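Local coordinates for extracellular protein containing a SCP domain (Bacillus anthracis, PDB 4IFA) that is of unknown function but, as an extracellular protein with an SCP domain of the cysteine-rich secretory protein family, may play a part in virulence, at residues D275-G280 and T333-R338. Sequence-based numbering, arbitrary orientation.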
loop_
_atom_site.group_PDB
_atom_site.type_symbol
_atom_site.label_atom_id
_atom_site.label_comp_id
_atom_site.label_asym_id
_atom_site.label_seq_id
_atom_site.Cartn_x
_atom_site.Cartn_y
_atom_site.Cartn_z
ATOM N N ASP A 275 -4.104 -4.893 27.632
ATOM C CA ASP A 275 -5.413 -5.418 28.037
ATOM C C ASP A 275 -6.103 -6.145 26.879
ATOM O O ASP A 275 -6.685 -7.202 27.047
ATOM C CB ASP A 275 -6.337 -4.278 28.505
ATOM C CG ASP A 275 -5.874 -3.594 29.784
ATOM O OD1 ASP A 275 -5.146 -4.221 30.609
ATOM O OD2 ASP A 275 -6.289 -2.440 30.039
ATOM N N ARG A 276 -6.056 -5.541 25.684
ATOM C CA ARG A 276 -6.712 -6.134 24.539
ATOM C C ARG A 276 -6.104 -7.495 24.133
ATOM O O ARG A 276 -6.819 -8.451 23.755
ATOM C CB ARG A 276 -6.684 -5.161 23.363
ATOM C CG ARG A 276 -7.459 -3.870 23.611
ATOM C CD ARG A 276 -7.593 -3.073 22.329
ATOM N NE ARG A 276 -6.377 -2.471 21.779
ATOM C CZ ARG A 276 -5.878 -1.290 22.148
ATOM N NH1 ARG A 276 -6.423 -0.614 23.170
ATOM N NH2 ARG A 276 -4.830 -0.784 21.527
ATOM N N LEU A 277 -4.779 -7.535 24.088
ATOM C CA LEU A 277 -4.068 -8.773 23.690
ATOM C C LEU A 277 -4.362 -9.904 24.683
ATOM O O LEU A 277 -4.677 -11.028 24.281
ATOM C CB LEU A 277 -2.562 -8.519 23.531
ATOM C CG LEU A 277 -2.178 -7.673 22.306
ATOM C CD1 LEU A 277 -0.732 -7.210 22.480
ATOM C CD2 LEU A 277 -2.401 -8.436 20.996
ATOM N N GLN A 278 -4.287 -9.589 25.962
ATOM C CA GLN A 278 -4.648 -10.535 27.010
ATOM C C GLN A 278 -6.090 -11.054 26.816
ATOM O O GLN A 278 -6.365 -12.249 26.970
ATOM C CB GLN A 278 -4.512 -9.865 28.377
ATOM C CG GLN A 278 -4.791 -10.792 29.561
ATOM C CD GLN A 278 -4.777 -10.069 30.901
ATOM O OE1 GLN A 278 -5.291 -8.940 31.031
ATOM N NE2 GLN A 278 -4.247 -10.738 31.924
ATOM N N ARG A 279 -7.032 -10.144 26.545
ATOM C CA ARG A 279 -8.424 -10.536 26.316
ATOM C C ARG A 279 -8.590 -11.486 25.122
ATOM O O ARG A 279 -9.456 -12.367 25.142
ATOM C CB ARG A 279 -9.291 -9.271 26.149
ATOM C CG ARG A 279 -10.781 -9.502 26.139
ATOM C CD ARG A 279 -11.554 -8.187 26.109
ATOM N NE ARG A 279 -11.327 -7.347 27.296
ATOM C CZ ARG A 279 -10.688 -6.173 27.336
ATOM N NH1 ARG A 279 -10.195 -5.603 26.257
ATOM N NH2 ARG A 279 -10.532 -5.543 28.492
ATOM N N GLY A 280 -7.740 -11.312 24.102
ATOM C CA GLY A 280 -7.752 -12.152 22.900
ATOM C C GLY A 280 -6.911 -13.413 23.026
ATOM O O GLY A 280 -6.709 -14.108 22.042
ATOM N N THR A 333 -5.077 -1.163 11.859
ATOM C CA THR A 333 -4.273 -1.402 13.042
ATOM C C THR A 333 -3.276 -2.529 12.837
ATOM O O THR A 333 -3.651 -3.623 12.437
ATOM C CB THR A 333 -5.184 -1.793 14.243
ATOM O OG1 THR A 333 -6.094 -0.723 14.537
ATOM C CG2 THR A 333 -4.408 -2.101 15.512
ATOM N N GLN A 334 -2.014 -2.238 13.136
ATOM C CA GLN A 334 -0.967 -3.257 13.237
ATOM C C GLN A 334 -0.719 -3.519 14.704
ATOM O O GLN A 334 -0.467 -2.569 15.467
ATOM C CB GLN A 334 0.355 -2.771 12.643
ATOM C CG GLN A 334 0.397 -2.644 11.141
ATOM C CD GLN A 334 1.716 -2.076 10.639
ATOM O OE1 GLN A 334 2.242 -1.103 11.186
ATOM N NE2 GLN A 334 2.285 -2.700 9.590
ATOM N N ASN A 335 -0.707 -4.798 15.089
ATOM C CA ASN A 335 -0.265 -5.207 16.416
ATOM C C ASN A 335 0.936 -6.138 16.223
ATOM O O ASN A 335 0.850 -7.225 15.643
ATOM C CB ASN A 335 -1.371 -5.838 17.266
ATOM C CG ASN A 335 -2.364 -4.827 17.818
ATOM O OD1 ASN A 335 -2.211 -3.571 17.678
ATOM N ND2 ASN A 335 -3.405 -5.351 18.441
ATOM N N PHE A 336 2.087 -5.676 16.707
ATOM C CA PHE A 336 3.351 -6.384 16.623
ATOM C C PHE A 336 3.565 -7.103 17.944
ATOM O O PHE A 336 3.262 -6.559 19.012
ATOM C CB PHE A 336 4.522 -5.383 16.452
ATOM C CG PHE A 336 4.495 -4.559 15.196
ATOM C CD1 PHE A 336 5.220 -4.971 14.093
ATOM C CD2 PHE A 336 3.782 -3.373 15.133
ATOM C CE1 PHE A 336 5.221 -4.224 12.937
ATOM C CE2 PHE A 336 3.749 -2.628 13.968
ATOM C CZ PHE A 336 4.482 -3.063 12.875
ATOM N N ILE A 337 4.110 -8.316 17.890
ATOM C CA ILE A 337 4.445 -9.064 19.100
ATOM C C ILE A 337 5.788 -9.753 18.992
ATOM O O ILE A 337 6.356 -9.932 17.910
ATOM C CB ILE A 337 3.394 -10.135 19.481
ATOM C CG1 ILE A 337 3.209 -11.153 18.342
ATOM C CG2 ILE A 337 2.015 -9.452 19.796
ATOM C CD1 ILE A 337 2.391 -12.387 18.783
ATOM N N ARG A 338 6.327 -10.052 20.165
ATOM C CA ARG A 338 7.498 -10.884 20.317
ATOM C C ARG A 338 7.070 -12.092 21.118
ATOM O O ARG A 338 6.501 -11.952 22.211
ATOM C CB ARG A 338 8.649 -10.198 21.080
ATOM C CG ARG A 338 9.853 -11.116 21.268
ATOM C CD ARG A 338 10.958 -10.419 22.034
ATOM N NE ARG A 338 12.109 -11.277 22.261
ATOM C CZ ARG A 338 13.145 -11.428 21.444
ATOM N NH1 ARG A 338 13.178 -10.793 20.270
ATOM N NH2 ARG A 338 14.137 -12.234 21.793
#
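Leu277, on the short helix 273-279, extends its branched end toward strand 331-338 and divides it between two residues. CD1 goes to Ile337, where it lies 4.4 Å from CG2 in a purely apolar touch. The other methyl, CD2, approaches the side-chain amide of Asn335 at 4.1 Å from ND2; because that amide is probably modelled the wrong way round, the identity of the atom met is doubtful. Leu277 and Asn335 run antiparallel alongside each other, one side chain coming from the helix and the other from the strand, and 8.9 Å separates CA of Leu277 from CA of Asn335. The two segments bury just 130 Å² between them. In Ile337 a chi1 of 59° for CG1 sets CG2 opposite the carbonyl carbon, and this methyl meets Leu277. Arg276 also starts toward the strand without touching it; its NH2 forms a salt bridge with OE2 of Glu289 and its NH1 a hydrogen bond with O of His265. Leu277 is buried, packing also on Val282, Phe284 and Ala287 of strand 286-293, whereas Gln278 and Arg279 occupy the helix's solvent side. Helices 244-260, through Thr246, and 273-279 cover the sheet face bearing Asn335 and Ile337. On the other face, Phe336 meets Phe320 and touches Asn314 and Leu315 of helix 309-315, giving the alpha-beta-alpha sandwich characteristic of the SCP (CAP) domain.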